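Local coordinates for alginase (Pseudoalteromonas, PDB 4Q8K), which probably cleaves alginate by beta-elimination, as a calcium-containing alginate lyase of polysaccharide lyase family 18 with a jelly-roll-like beta-sandwich catalytic domain, at residues F154-E157 and N162-V165; T204-E209 and S315-G320; V238-T243 and E283-R288; V262-T267 and G294-T299; L323-P328 and N341-C346. All blocks are in the same frame, centred on the assembly; numbering follows the deposited sequence.

Contact 1. Residues F154-E157 and N162-V165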
# COMPACT_ATOMS: atom_id res chain seq x y z
N PHE A 154 12.82 8.00 4.30
CA PHE A 154 12.31 7.14 3.22
C PHE A 154 13.21 7.04 2.00
O PHE A 154 13.72 8.05 1.53
CB PHE A 154 10.92 7.61 2.77
CG PHE A 154 9.86 7.42 3.81
CD1 PHE A 154 9.19 6.21 3.93
CD2 PHE A 154 9.54 8.44 4.69
CE1 PHE A 154 8.21 6.02 4.90
CE2 PHE A 154 8.57 8.27 5.67
CZ PHE A 154 7.90 7.05 5.77
N ASP A 155 13.34 5.82 1.49
CA ASP A 155 13.99 5.55 0.20
C ASP A 155 12.92 5.40 -0.87
O ASP A 155 11.85 4.84 -0.60
CB ASP A 155 14.77 4.24 0.25
CG ASP A 155 16.10 4.39 0.95
OD1 ASP A 155 16.59 5.53 1.06
OD2 ASP A 155 16.67 3.37 1.38
N LEU A 156 13.21 5.86 -2.08
CA LEU A 156 12.24 5.81 -3.18
C LEU A 156 12.40 4.54 -4.02
O LEU A 156 13.51 4.14 -4.34
CB LEU A 156 12.36 7.05 -4.06
CG LEU A 156 11.48 7.10 -5.32
CD1 LEU A 156 10.01 7.07 -4.93
CD2 LEU A 156 11.78 8.34 -6.16
N GLU A 157 11.27 3.92 -4.36
CA GLU A 157 11.24 2.77 -5.26
C GLU A 157 10.47 3.21 -6.49
O GLU A 157 9.25 3.38 -6.44
CB GLU A 157 10.51 1.58 -4.61
CG GLU A 157 11.11 1.07 -3.32
CD GLU A 157 10.17 0.14 -2.59
OE1 GLU A 157 10.31 -1.10 -2.73
OE2 GLU A 157 9.28 0.65 -1.89
N ASN A 162 9.32 11.13 -10.47
CA ASN A 162 9.34 11.34 -9.03
C ASN A 162 7.92 11.62 -8.53
O ASN A 162 7.14 12.29 -9.21
CB ASN A 162 10.30 12.48 -8.66
CG ASN A 162 10.48 12.64 -7.15
OD1 ASN A 162 9.67 13.28 -6.49
ND2 ASN A 162 11.54 12.05 -6.61
N PRO A 163 7.58 11.08 -7.36
CA PRO A 163 6.23 11.25 -6.81
C PRO A 163 5.89 12.71 -6.47
O PRO A 163 4.72 13.07 -6.52
CB PRO A 163 6.27 10.41 -5.53
CG PRO A 163 7.27 9.35 -5.82
CD PRO A 163 8.34 10.05 -6.62
N LEU A 164 6.89 13.52 -6.15
CA LEU A 164 6.65 14.91 -5.75
C LEU A 164 6.39 15.78 -6.97
O LEU A 164 7.33 16.25 -7.62
CB LEU A 164 7.82 15.46 -4.94
CG LEU A 164 7.56 16.71 -4.08
CD1 LEU A 164 6.60 16.38 -2.94
CD2 LEU A 164 8.86 17.28 -3.53
N VAL A 165 5.11 16.01 -7.28
CA VAL A 165 4.74 16.78 -8.48
C VAL A 165 4.59 18.27 -8.18
O VAL A 165 4.60 19.12 -9.07
CB VAL A 165 3.47 16.21 -9.15
CG1 VAL A 165 3.73 14.81 -9.68
CG2 VAL A 165 2.32 16.19 -8.17
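L156 and P163 meet through their ends: methyl CD1 of L156 lies 3.7 Å from ring carbon CG of P163. With 55 Å² buried, L156 gives the largest share of this small interface. Its CG stands anti to the backbone N (chi1 176°), which sends the isobutyl fork across to P163 and the amide of N162. CD1 settles against CG and CD of the proline, while CD2 of L156 reaches CD of P163 and, 3.7 Å away, the amide nitrogen ND2 of N162. That last approach is plain van der Waals contact with a methyl group. The other end of the N162 amide is engaged locally: the backbone N of L164 donates to OD1 of N162 over 2.8 Å with an N-H...O angle of 155°, an Asx turn that fixes the amide beside the leucine. An alanine here would lose both methyls and probably leave a gap against the proline ring, with the N162 amide lacking its apolar neighbour. The contact joins strand 154-157, an antiparallel partner of strand 186-193, to the approach to strand 164-166 of the other sheet; H189 and Y191 of strand 186-193 also touch P163, and L170 and F172 of strand 169-172 pack on it too.

Contact 2. Residues T204-E209 and S315-G320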
# COMPACT_ATOMS: atom_id res chain seq x y z
N THR A 204 8.84 0.91 18.02
CA THR A 204 8.51 2.25 17.56
C THR A 204 7.09 2.67 17.76
O THR A 204 6.21 1.88 17.75
CB THR A 204 8.71 2.46 16.04
OG1 THR A 204 8.00 1.48 15.30
CG2 THR A 204 10.11 2.35 15.69
N TYR A 205 6.91 3.97 17.82
CA TYR A 205 5.62 4.58 17.71
C TYR A 205 5.61 5.36 16.39
O TYR A 205 6.33 6.28 16.24
CB TYR A 205 5.32 5.49 18.92
CG TYR A 205 4.01 6.19 18.81
CD1 TYR A 205 2.84 5.58 19.17
CD2 TYR A 205 3.95 7.45 18.32
CE1 TYR A 205 1.65 6.22 19.04
CE2 TYR A 205 2.76 8.09 18.18
CZ TYR A 205 1.62 7.46 18.55
OH TYR A 205 0.47 8.12 18.40
N GLU A 206 4.80 4.92 15.44
CA GLU A 206 4.68 5.59 14.15
C GLU A 206 3.27 5.98 13.84
O GLU A 206 2.36 5.25 14.10
CB GLU A 206 4.98 4.67 13.00
CG GLU A 206 6.26 3.97 12.98
CD GLU A 206 6.26 2.92 11.89
OE1 GLU A 206 6.61 3.28 10.78
OE2 GLU A 206 5.94 1.77 12.18
N VAL A 207 3.13 7.11 13.20
CA VAL A 207 1.84 7.56 12.72
C VAL A 207 2.01 8.02 11.29
O VAL A 207 2.86 8.87 11.00
CB VAL A 207 1.31 8.74 13.55
CG1 VAL A 207 -0.00 9.25 12.98
CG2 VAL A 207 1.15 8.34 15.03
N PHE A 208 1.22 7.45 10.38
CA PHE A 208 1.16 7.94 9.01
C PHE A 208 -0.27 8.36 8.73
O PHE A 208 -1.21 7.62 9.03
CB PHE A 208 1.60 6.86 8.01
CG PHE A 208 1.44 7.26 6.56
CD1 PHE A 208 2.45 7.92 5.90
CD2 PHE A 208 0.27 6.95 5.86
CE1 PHE A 208 2.31 8.28 4.56
CE2 PHE A 208 0.12 7.32 4.54
CZ PHE A 208 1.14 7.98 3.88
N GLU A 209 -0.43 9.56 8.19
CA GLU A 209 -1.74 10.04 7.78
C GLU A 209 -1.63 10.68 6.41
O GLU A 209 -0.64 11.35 6.12
CB GLU A 209 -2.32 11.02 8.79
CG GLU A 209 -3.76 11.44 8.48
CD GLU A 209 -4.51 11.98 9.68
OE1 GLU A 209 -3.90 12.20 10.75
OE2 GLU A 209 -5.74 12.17 9.56
N SER A 315 11.47 -4.45 10.94
CA SER A 315 10.24 -4.11 10.23
C SER A 315 10.36 -2.76 9.54
O SER A 315 11.18 -1.93 9.92
CB SER A 315 9.07 -4.09 11.21
OG SER A 315 9.20 -3.02 12.14
N TYR A 316 9.52 -2.53 8.54
CA TYR A 316 9.54 -1.24 7.88
C TYR A 316 8.24 -0.88 7.19
O TYR A 316 7.60 -1.72 6.57
CB TYR A 316 10.74 -1.11 6.91
CG TYR A 316 10.83 -2.09 5.75
CD1 TYR A 316 11.12 -3.44 5.97
CD2 TYR A 316 10.69 -1.66 4.44
CE1 TYR A 316 11.24 -4.33 4.90
CE2 TYR A 316 10.82 -2.54 3.37
CZ TYR A 316 11.10 -3.87 3.62
OH TYR A 316 11.23 -4.75 2.57
N PHE A 317 7.86 0.38 7.35
CA PHE A 317 6.66 0.92 6.76
C PHE A 317 6.92 1.35 5.32
O PHE A 317 8.00 1.88 5.01
CB PHE A 317 6.18 2.13 7.57
CG PHE A 317 4.88 2.70 7.09
CD1 PHE A 317 3.70 1.99 7.24
CD2 PHE A 317 4.82 3.96 6.51
CE1 PHE A 317 2.49 2.51 6.80
CE2 PHE A 317 3.62 4.49 6.07
CZ PHE A 317 2.45 3.76 6.23
N LYS A 318 5.94 1.11 4.45
CA LYS A 318 5.99 1.60 3.07
C LYS A 318 4.64 2.19 2.70
O LYS A 318 3.61 1.82 3.26
CB LYS A 318 6.30 0.46 2.09
CG LYS A 318 7.36 -0.51 2.57
CD LYS A 318 7.86 -1.40 1.43
CE LYS A 318 6.80 -2.37 0.95
NZ LYS A 318 7.32 -3.19 -0.20
N PHE A 319 4.64 3.10 1.73
CA PHE A 319 3.37 3.62 1.24
C PHE A 319 3.54 4.11 -0.19
O PHE A 319 4.66 4.42 -0.61
CB PHE A 319 2.87 4.75 2.15
CG PHE A 319 3.71 5.99 2.10
CD1 PHE A 319 4.85 6.09 2.88
CD2 PHE A 319 3.37 7.03 1.27
CE1 PHE A 319 5.64 7.24 2.83
CE2 PHE A 319 4.15 8.18 1.22
CZ PHE A 319 5.28 8.28 2.00
N GLY A 320 2.43 4.17 -0.92
CA GLY A 320 2.43 4.56 -2.32
C GLY A 320 1.42 3.76 -3.10
O GLY A 320 0.24 3.68 -2.74
O HOH W 1 8.72 1.43 10.10
O HOH W 2 7.79 -0.43 11.41
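Three phenylalanines, F208 from one strand and F317 and F319 from the other, make an aromatic cluster that accounts for most of the 215 Å² buried here. F208 is central. CG and CD1 of F208 approach CE2 of F317 (CG to CE2 3.6 Å), and the two rings are inclined by 48° with centroids 5.2 Å apart, an oblique pair. On its far end F208 points CE1 over the middle of the F319 ring, 3.5 Å above that plane; this pair of rings is oblique as well. A torsion explains the approach: F319 has CG between its backbone N and carbonyl carbon (chi1 68°), which turns the face of its ring to CE1 of F208.

The polar part lies at the other end. OE1 of E206 rests 3.4 Å from CB of F317, the carboxylate nearly perpendicular to the ring. Two waters bridge the carboxylate to the other strand: one donates to OE1 of E206 and accepts from the backbone N of F317, and the second donates to OE2 of E206 and to OG of S315. The buried carboxylate is further gripped by the hydroxyl of Y364 on OE1 and by H227 and N291 on OE2.

The two strand segments run almost parallel (2°), their axes 10.0 Å apart, as layers facing across a sandwich. Strand 204-216 lies between 284-292 and 355-368 in one sheet; strand 316-319 lies between 186-193 and 221-228 in the other.

Contact 3. Residues V238-T243 and E283-R288. With CA (calcium ion), chain B; SO4 (sulfate ion), chain C.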
# COMPACT_ATOMS: atom_id res chain seq x y z
N VAL A 238 -2.72 -2.30 3.55
CA VAL A 238 -3.97 -1.60 3.25
C VAL A 238 -4.18 -1.67 1.76
O VAL A 238 -3.27 -1.33 0.98
CB VAL A 238 -3.92 -0.13 3.68
CG1 VAL A 238 -5.23 0.57 3.34
CG2 VAL A 238 -3.63 -0.03 5.18
N TYR A 239 -5.38 -2.09 1.35
CA TYR A 239 -5.66 -2.34 -0.07
C TYR A 239 -6.75 -1.43 -0.61
O TYR A 239 -7.68 -1.04 0.09
CB TYR A 239 -6.18 -3.75 -0.30
CG TYR A 239 -5.27 -4.90 0.05
CD1 TYR A 239 -5.05 -5.25 1.37
CD2 TYR A 239 -4.68 -5.68 -0.95
CE1 TYR A 239 -4.25 -6.31 1.71
CE2 TYR A 239 -3.88 -6.76 -0.62
CZ TYR A 239 -3.66 -7.07 0.71
OH TYR A 239 -2.86 -8.13 1.05
N VAL A 240 -6.64 -1.16 -1.90
CA VAL A 240 -7.73 -0.61 -2.68
C VAL A 240 -7.93 -1.59 -3.84
O VAL A 240 -7.04 -1.79 -4.67
CB VAL A 240 -7.41 0.80 -3.20
CG1 VAL A 240 -8.56 1.34 -4.05
CG2 VAL A 240 -7.12 1.75 -2.03
N SER A 241 -9.10 -2.24 -3.88
CA SER A 241 -9.22 -3.52 -4.58
C SER A 241 -10.59 -3.72 -5.22
O SER A 241 -11.61 -3.54 -4.57
CB SER A 241 -8.94 -4.65 -3.58
OG SER A 241 -9.17 -5.93 -4.13
N ASP A 242 -10.59 -4.13 -6.49
CA ASP A 242 -11.85 -4.31 -7.22
C ASP A 242 -11.99 -5.77 -7.64
O ASP A 242 -12.14 -6.07 -8.82
CB ASP A 242 -11.90 -3.37 -8.44
CG ASP A 242 -13.26 -3.37 -9.14
OD1 ASP A 242 -14.23 -3.89 -8.55
OD2 ASP A 242 -13.38 -2.85 -10.27
N THR A 243 -11.94 -6.68 -6.67
CA THR A 243 -11.97 -8.11 -6.95
C THR A 243 -13.19 -8.81 -6.38
O THR A 243 -14.03 -8.20 -5.72
CB THR A 243 -10.76 -8.85 -6.35
OG1 THR A 243 -10.94 -8.98 -4.93
CG2 THR A 243 -9.46 -8.10 -6.65
N GLU A 283 -12.52 9.31 -6.41
CA GLU A 283 -12.91 9.71 -5.06
C GLU A 283 -11.71 9.79 -4.13
O GLU A 283 -10.63 9.31 -4.47
CB GLU A 283 -14.00 8.79 -4.52
CG GLU A 283 -15.35 9.01 -5.19
CD GLU A 283 -16.47 8.24 -4.53
OE1 GLU A 283 -17.60 8.78 -4.46
OE2 GLU A 283 -16.24 7.09 -4.10
N THR A 284 -11.92 10.38 -2.95
CA THR A 284 -10.83 10.63 -2.01
C THR A 284 -11.26 10.20 -0.62
O THR A 284 -12.43 10.35 -0.26
CB THR A 284 -10.45 12.13 -1.99
OG1 THR A 284 -10.04 12.55 -3.30
CG2 THR A 284 -9.32 12.40 -1.00
N PHE A 285 -10.32 9.66 0.16
CA PHE A 285 -10.61 9.31 1.55
C PHE A 285 -9.42 9.64 2.43
O PHE A 285 -8.34 9.97 1.94
CB PHE A 285 -10.99 7.83 1.68
CG PHE A 285 -9.85 6.86 1.37
CD1 PHE A 285 -9.58 6.47 0.07
CD2 PHE A 285 -9.09 6.32 2.40
CE1 PHE A 285 -8.55 5.58 -0.19
CE2 PHE A 285 -8.07 5.43 2.14
CZ PHE A 285 -7.80 5.05 0.84
N ASN A 286 -9.62 9.58 3.75
CA ASN A 286 -8.55 9.84 4.68
C ASN A 286 -8.00 8.54 5.25
O ASN A 286 -8.77 7.66 5.67
CB ASN A 286 -9.04 10.74 5.83
CG ASN A 286 -7.90 11.33 6.63
OD1 ASN A 286 -7.26 12.29 6.20
ND2 ASN A 286 -7.65 10.77 7.81
N LEU A 287 -6.68 8.41 5.24
CA LEU A 287 -6.02 7.22 5.75
C LEU A 287 -5.14 7.56 6.95
O LEU A 287 -4.30 8.44 6.89
CB LEU A 287 -5.16 6.57 4.67
CG LEU A 287 -4.39 5.32 5.09
CD1 LEU A 287 -5.31 4.17 5.45
CD2 LEU A 287 -3.43 4.89 3.96
N ARG A 288 -5.34 6.84 8.05
CA ARG A 288 -4.45 6.97 9.21
C ARG A 288 -3.99 5.60 9.67
O ARG A 288 -4.80 4.73 10.00
CB ARG A 288 -5.14 7.72 10.36
CG ARG A 288 -4.20 8.04 11.53
CD ARG A 288 -4.80 9.10 12.47
NE ARG A 288 -3.83 9.59 13.45
CZ ARG A 288 -3.76 9.15 14.69
NH1 ARG A 288 -2.85 9.62 15.54
NH2 ARG A 288 -4.61 8.22 15.10
CA CA B . -15.85 -4.10 -6.83
S SO4 C . -3.56 -11.19 -1.19
O1 SO4 C . -4.68 -10.37 -1.61
O2 SO4 C . -3.26 -12.20 -2.21
O3 SO4 C . -2.42 -10.30 -1.02
O4 SO4 C . -3.87 -11.86 0.07
O HOH W 3 -14.56 -5.45 -5.16
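Apolar packing between V238 and L287 and between V240 and F285 joins these two strands. Methyl CG1 of V238 comes to 4.2 Å of CD1 of L287, the two side chains lying alongside one another but pointing opposite ways; L287 gets there with CG anti to its own backbone N (chi1 179°). CG2 of V240 meets CZ of F285 at 4.4 Å, obliquely to the ring. These are loose contacts, and the total buried surface is modest at 122 Å².

Alternate residues do this: V238 and V240 point at the other sheet, as do F285 and L287, so the pairs form part of the hydrophobic interior between the two antiparallel sheets of the beta-sandwich. V298 adds to the same layer, touching both V238 and L287.

The polar and ionic contacts involve Y239 and D242. Y239, between the valines in sequence, takes no part in the apolar packing; its ring stacks on Y261, and its OH donates to O3 of a sulfate at 3.0 Å, an ion probably from the crystallisation liquor that K221 also holds. A phenylalanine in its place would probably leave that sulfate oxygen without its hydroxyl donor. Past the strand end, OD1 of D242 binds calcium at 2.4 Å, in a site completed by D250, V252, N255, I257 and a water; OD2 of D242 accepts from the backbone N of G219 and of G256.

Contact 4. Residues V262-T267 and G294-T299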
# COMPACT_ATOMS: atom_id res chain seq x y z
N VAL A 262 -8.10 -3.66 5.20
CA VAL A 262 -6.80 -3.89 5.78
C VAL A 262 -6.63 -5.36 6.15
O VAL A 262 -7.59 -6.03 6.56
CB VAL A 262 -6.59 -2.99 7.01
CG1 VAL A 262 -7.64 -3.30 8.09
CG2 VAL A 262 -5.18 -3.18 7.56
N ARG A 263 -5.42 -5.87 5.97
CA ARG A 263 -5.06 -7.15 6.57
C ARG A 263 -3.96 -6.89 7.57
O ARG A 263 -2.97 -6.21 7.25
CB ARG A 263 -4.54 -8.12 5.51
CG ARG A 263 -5.60 -8.63 4.57
CD ARG A 263 -5.01 -9.53 3.49
NE ARG A 263 -6.09 -10.27 2.84
CZ ARG A 263 -6.50 -11.47 3.24
NH1 ARG A 263 -5.90 -12.06 4.26
NH2 ARG A 263 -7.51 -12.06 2.62
N LEU A 264 -4.14 -7.44 8.77
CA LEU A 264 -3.17 -7.35 9.86
C LEU A 264 -2.76 -8.75 10.30
O LEU A 264 -3.61 -9.58 10.63
CB LEU A 264 -3.77 -6.60 11.05
CG LEU A 264 -4.23 -5.17 10.78
CD1 LEU A 264 -4.90 -4.57 12.03
CD2 LEU A 264 -3.05 -4.32 10.34
N ARG A 265 -1.46 -9.01 10.33
CA ARG A 265 -0.99 -10.32 10.77
C ARG A 265 -0.90 -10.39 12.30
O ARG A 265 -0.10 -9.70 12.91
CB ARG A 265 0.36 -10.64 10.14
CG ARG A 265 0.76 -12.10 10.27
CD ARG A 265 1.97 -12.43 9.39
NE ARG A 265 1.72 -12.27 7.95
CZ ARG A 265 1.08 -13.16 7.20
NH1 ARG A 265 0.90 -12.93 5.90
NH2 ARG A 265 0.60 -14.27 7.73
N ASN A 266 -1.73 -11.23 12.91
CA ASN A 266 -1.76 -11.29 14.37
C ASN A 266 -0.55 -12.02 14.99
O ASN A 266 0.35 -12.47 14.28
CB ASN A 266 -3.10 -11.83 14.91
CG ASN A 266 -3.37 -13.29 14.55
OD1 ASN A 266 -4.53 -13.69 14.37
ND2 ASN A 266 -2.32 -14.10 14.47
N THR A 267 -0.54 -12.10 16.32
CA THR A 267 0.59 -12.67 17.05
C THR A 267 0.74 -14.17 16.83
O THR A 267 1.78 -14.75 17.13
CB THR A 267 0.51 -12.37 18.57
OG1 THR A 267 -0.72 -12.86 19.10
CG2 THR A 267 0.61 -10.88 18.83
N GLY A 294 3.70 -2.06 18.32
CA GLY A 294 3.27 -3.41 17.99
C GLY A 294 1.76 -3.55 17.90
O GLY A 294 1.26 -4.57 17.44
N ASP A 295 1.04 -2.53 18.36
CA ASP A 295 -0.42 -2.52 18.25
C ASP A 295 -0.75 -1.65 17.07
O ASP A 295 -0.60 -0.43 17.12
CB ASP A 295 -1.07 -1.97 19.52
CG ASP A 295 -0.72 -2.77 20.76
OD1 ASP A 295 -0.40 -3.96 20.64
OD2 ASP A 295 -0.79 -2.19 21.86
N VAL A 296 -1.19 -2.27 15.98
CA VAL A 296 -1.37 -1.54 14.73
C VAL A 296 -2.83 -1.26 14.46
O VAL A 296 -3.66 -2.17 14.49
CB VAL A 296 -0.79 -2.32 13.53
CG1 VAL A 296 -1.13 -1.61 12.23
CG2 VAL A 296 0.72 -2.46 13.69
N GLU A 297 -3.13 0.00 14.18
CA GLU A 297 -4.48 0.46 13.92
C GLU A 297 -4.57 1.22 12.60
O GLU A 297 -3.73 2.08 12.32
CB GLU A 297 -4.93 1.37 15.06
CG GLU A 297 -6.21 2.12 14.79
CD GLU A 297 -6.51 3.07 15.91
OE1 GLU A 297 -7.49 2.83 16.64
OE2 GLU A 297 -5.74 4.04 16.09
N VAL A 298 -5.60 0.92 11.81
CA VAL A 298 -5.86 1.62 10.56
C VAL A 298 -7.24 2.24 10.59
O VAL A 298 -8.20 1.58 11.00
CB VAL A 298 -5.76 0.67 9.35
CG1 VAL A 298 -5.99 1.43 8.03
CG2 VAL A 298 -4.41 -0.02 9.34
N THR A 299 -7.33 3.50 10.17
CA THR A 299 -8.61 4.20 10.12
C THR A 299 -8.82 4.81 8.73
O THR A 299 -7.94 5.47 8.19
CB THR A 299 -8.67 5.33 11.16
OG1 THR A 299 -8.49 4.79 12.47
CG2 THR A 299 -10.00 6.07 11.09
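This is apolar packing between strands of the two facing sheets, V262 and L264 on one side and V296 and V298 on the other, near one edge of the sandwich. CG2 of V262 lies 3.7 Å from CG2 of V298. The two valines overlap side by side with opposed directions, V262 offering the methyl that stands anti to its backbone N and V298 the one beside its own. L264 spreads its fork over V296: CD2 of L264 comes to 3.8 Å of CG1 of V296, while CD1 of L264 rests 3.7 Å from the carbonyl O of V296. The leucine crosses the valine at a slant, one methyl on the side chain and the other on the backbone.

All four residues are buried, and 160 Å² is covered in total. The CA atoms of V262 and V298 are 7.4 Å apart and those of L264 and V296 7.8 Å, close enough for valine and leucine methyls to meet. Strand 257-265 belongs to the sheet that also holds 234-241 and 271-280, and strand 295-300 lies between 284-292 and 303-308 in the other, so these side chains lie in the interior between the two layers of a beta-sandwich. From strand 271-280, F274 extends this apolar layer at V262 and L276 at V298, and F305 and I307 of strand 303-308 do so at L264. On strand 257-265 the intervening R263 forms salt bridges with E245 and E271.

Contact 5. Residues L323-P328 and N341-C346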
# COMPACT_ATOMS: atom_id res chain seq x y z
N LEU A 323 0.86 -1.91 -7.40
CA LEU A 323 -0.18 -2.53 -8.23
C LEU A 323 0.03 -4.04 -8.37
O LEU A 323 1.09 -4.50 -8.80
CB LEU A 323 -0.19 -1.86 -9.61
CG LEU A 323 -1.35 -2.14 -10.57
CD1 LEU A 323 -2.66 -1.57 -10.02
CD2 LEU A 323 -1.04 -1.56 -11.95
N GLN A 324 -1.00 -4.80 -8.00
CA GLN A 324 -0.93 -6.25 -7.90
C GLN A 324 -1.31 -6.90 -9.23
O GLN A 324 -2.35 -6.57 -9.80
CB GLN A 324 -1.89 -6.74 -6.81
CG GLN A 324 -1.63 -6.12 -5.43
CD GLN A 324 -0.27 -6.51 -4.87
OE1 GLN A 324 0.63 -5.67 -4.74
NE2 GLN A 324 -0.11 -7.79 -4.53
N SER A 325 -0.48 -7.82 -9.71
CA SER A 325 -0.77 -8.50 -10.97
C SER A 325 -1.63 -9.72 -10.68
O SER A 325 -1.12 -10.80 -10.42
CB SER A 325 0.52 -8.90 -11.68
OG SER A 325 0.24 -9.45 -12.97
N GLN A 326 -2.95 -9.52 -10.69
CA GLN A 326 -3.90 -10.55 -10.27
C GLN A 326 -5.22 -10.40 -11.01
O GLN A 326 -5.71 -9.28 -11.22
CB GLN A 326 -4.11 -10.47 -8.74
CG GLN A 326 -4.84 -11.65 -8.12
CD GLN A 326 -5.07 -11.46 -6.63
OE1 GLN A 326 -5.04 -12.41 -5.85
NE2 GLN A 326 -5.31 -10.22 -6.23
N ASP A 327 -5.79 -11.52 -11.43
CA ASP A 327 -7.10 -11.52 -12.06
C ASP A 327 -8.13 -11.20 -10.98
O ASP A 327 -8.13 -11.84 -9.94
CB ASP A 327 -7.39 -12.89 -12.65
CG ASP A 327 -8.58 -12.89 -13.59
OD1 ASP A 327 -9.72 -12.63 -13.12
OD2 ASP A 327 -8.38 -13.15 -14.80
N PRO A 328 -9.01 -10.21 -11.21
CA PRO A 328 -9.97 -9.84 -10.17
C PRO A 328 -11.11 -10.84 -9.99
O PRO A 328 -11.71 -10.89 -8.92
CB PRO A 328 -10.51 -8.49 -10.66
CG PRO A 328 -10.37 -8.57 -12.15
CD PRO A 328 -9.08 -9.31 -12.38
N ASN A 341 8.55 -7.35 -18.09
CA ASN A 341 7.74 -7.48 -19.30
C ASN A 341 6.51 -8.36 -19.03
O ASN A 341 5.43 -8.12 -19.58
CB ASN A 341 8.57 -8.02 -20.47
CG ASN A 341 9.37 -6.93 -21.20
OD1 ASN A 341 10.10 -7.22 -22.15
ND2 ASN A 341 9.24 -5.69 -20.75
N SER A 342 6.66 -9.38 -18.20
CA SER A 342 5.52 -10.22 -17.85
C SER A 342 4.40 -9.40 -17.20
O SER A 342 3.22 -9.61 -17.49
CB SER A 342 5.92 -11.42 -16.98
OG SER A 342 6.17 -11.03 -15.63
N PHE A 343 4.77 -8.45 -16.35
CA PHE A 343 3.76 -7.63 -15.68
C PHE A 343 3.17 -6.61 -16.64
O PHE A 343 1.98 -6.30 -16.59
CB PHE A 343 4.35 -6.96 -14.43
CG PHE A 343 4.84 -7.94 -13.41
CD1 PHE A 343 4.02 -8.98 -12.99
CD2 PHE A 343 6.13 -7.87 -12.91
CE1 PHE A 343 4.45 -9.90 -12.07
CE2 PHE A 343 6.58 -8.79 -12.00
CZ PHE A 343 5.74 -9.81 -11.57
N LYS A 344 4.01 -6.10 -17.51
CA LYS A 344 3.53 -5.31 -18.59
C LYS A 344 2.37 -5.96 -19.30
O LYS A 344 1.38 -5.36 -19.52
CB LYS A 344 4.64 -5.09 -19.60
CG LYS A 344 4.22 -4.17 -20.71
CD LYS A 344 5.29 -4.02 -21.77
CE LYS A 344 4.84 -3.00 -22.78
NZ LYS A 344 4.02 -3.70 -23.76
N ASN A 345 2.57 -7.18 -19.72
CA ASN A 345 1.56 -7.92 -20.46
C ASN A 345 0.35 -8.23 -19.60
O ASN A 345 -0.79 -8.14 -20.05
CB ASN A 345 2.13 -9.21 -21.04
CG ASN A 345 3.10 -8.96 -22.18
OD1 ASN A 345 3.19 -7.84 -22.69
ND2 ASN A 345 3.82 -9.99 -22.59
N CYS A 346 0.60 -8.58 -18.34
CA CYS A 346 -0.51 -8.83 -17.42
C CYS A 346 -1.43 -7.62 -17.29
O CYS A 346 -2.65 -7.74 -17.42
CB CYS A 346 0.04 -9.22 -16.05
SG CYS A 346 0.72 -10.87 -16.00
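The disulfide-linked helix 340-349 is set against the end of strand 321-324 here, through S325, the central residue of an inverse gamma turn just past the strand. S325 carries the contact, with 66 Å² covered, and it touches two residues about a helical turn apart, F343 and C346. Its hydroxyl OG lies 3.1 Å from CB of C346 and 3.4 Å from SG of C346, and its CB lies 3.7 Å from CD1 of F343. The first torsion, with OG anti to the backbone N (chi1 -174°), puts the hydroxyl against C346; CB, whose place is set by the backbone, lies beside the F343 ring and meets it obliquely.

The hydroxyl is buried but satisfied: OG of S325 bonds to the carbonyl O of C334, the residue whose SG forms the disulfide with C346. The serine backbone pairs with C334 as well, so both halves of the crosslink lie next to it. The covalent bond and the hydrogen bonds thus pin together the loop around C334, the turn at S325 and the helix, whose own backbone bond from N of C346 to O of S342 (2.9 Å) keeps the cysteine within regular helical geometry.

F347, one residue past the cysteine, extends the helix face over both S325 and L323. From there L323 reaches P174 and L175 of helix 174-177, while strand 321-324 itself is an antiparallel partner of strands 186-193 and 221-228.

From the N terminus, contact 1 closes first, a short loop of four residues that leads from strand 154-157 of one sheet to the edge of the other. Contact 2 spans the longest loop, 105 residues, and encloses contacts 3 and 4, whose segments alternate along the chain and so cross. All three join the facing sheets of the sandwich, and a probable backbone hydrogen bond from T299 to R288 links contacts 3 and 4 through neighbouring strands 284-292 and 295-300. F154 of contact 1 packs on F319 of contact 2, and E209 of contact 2 meets N286 of contact 3. Contact 5 closes last, bringing helix 340-349 to a strand end, where P328 packs on D242 and T243 beside the calcium site.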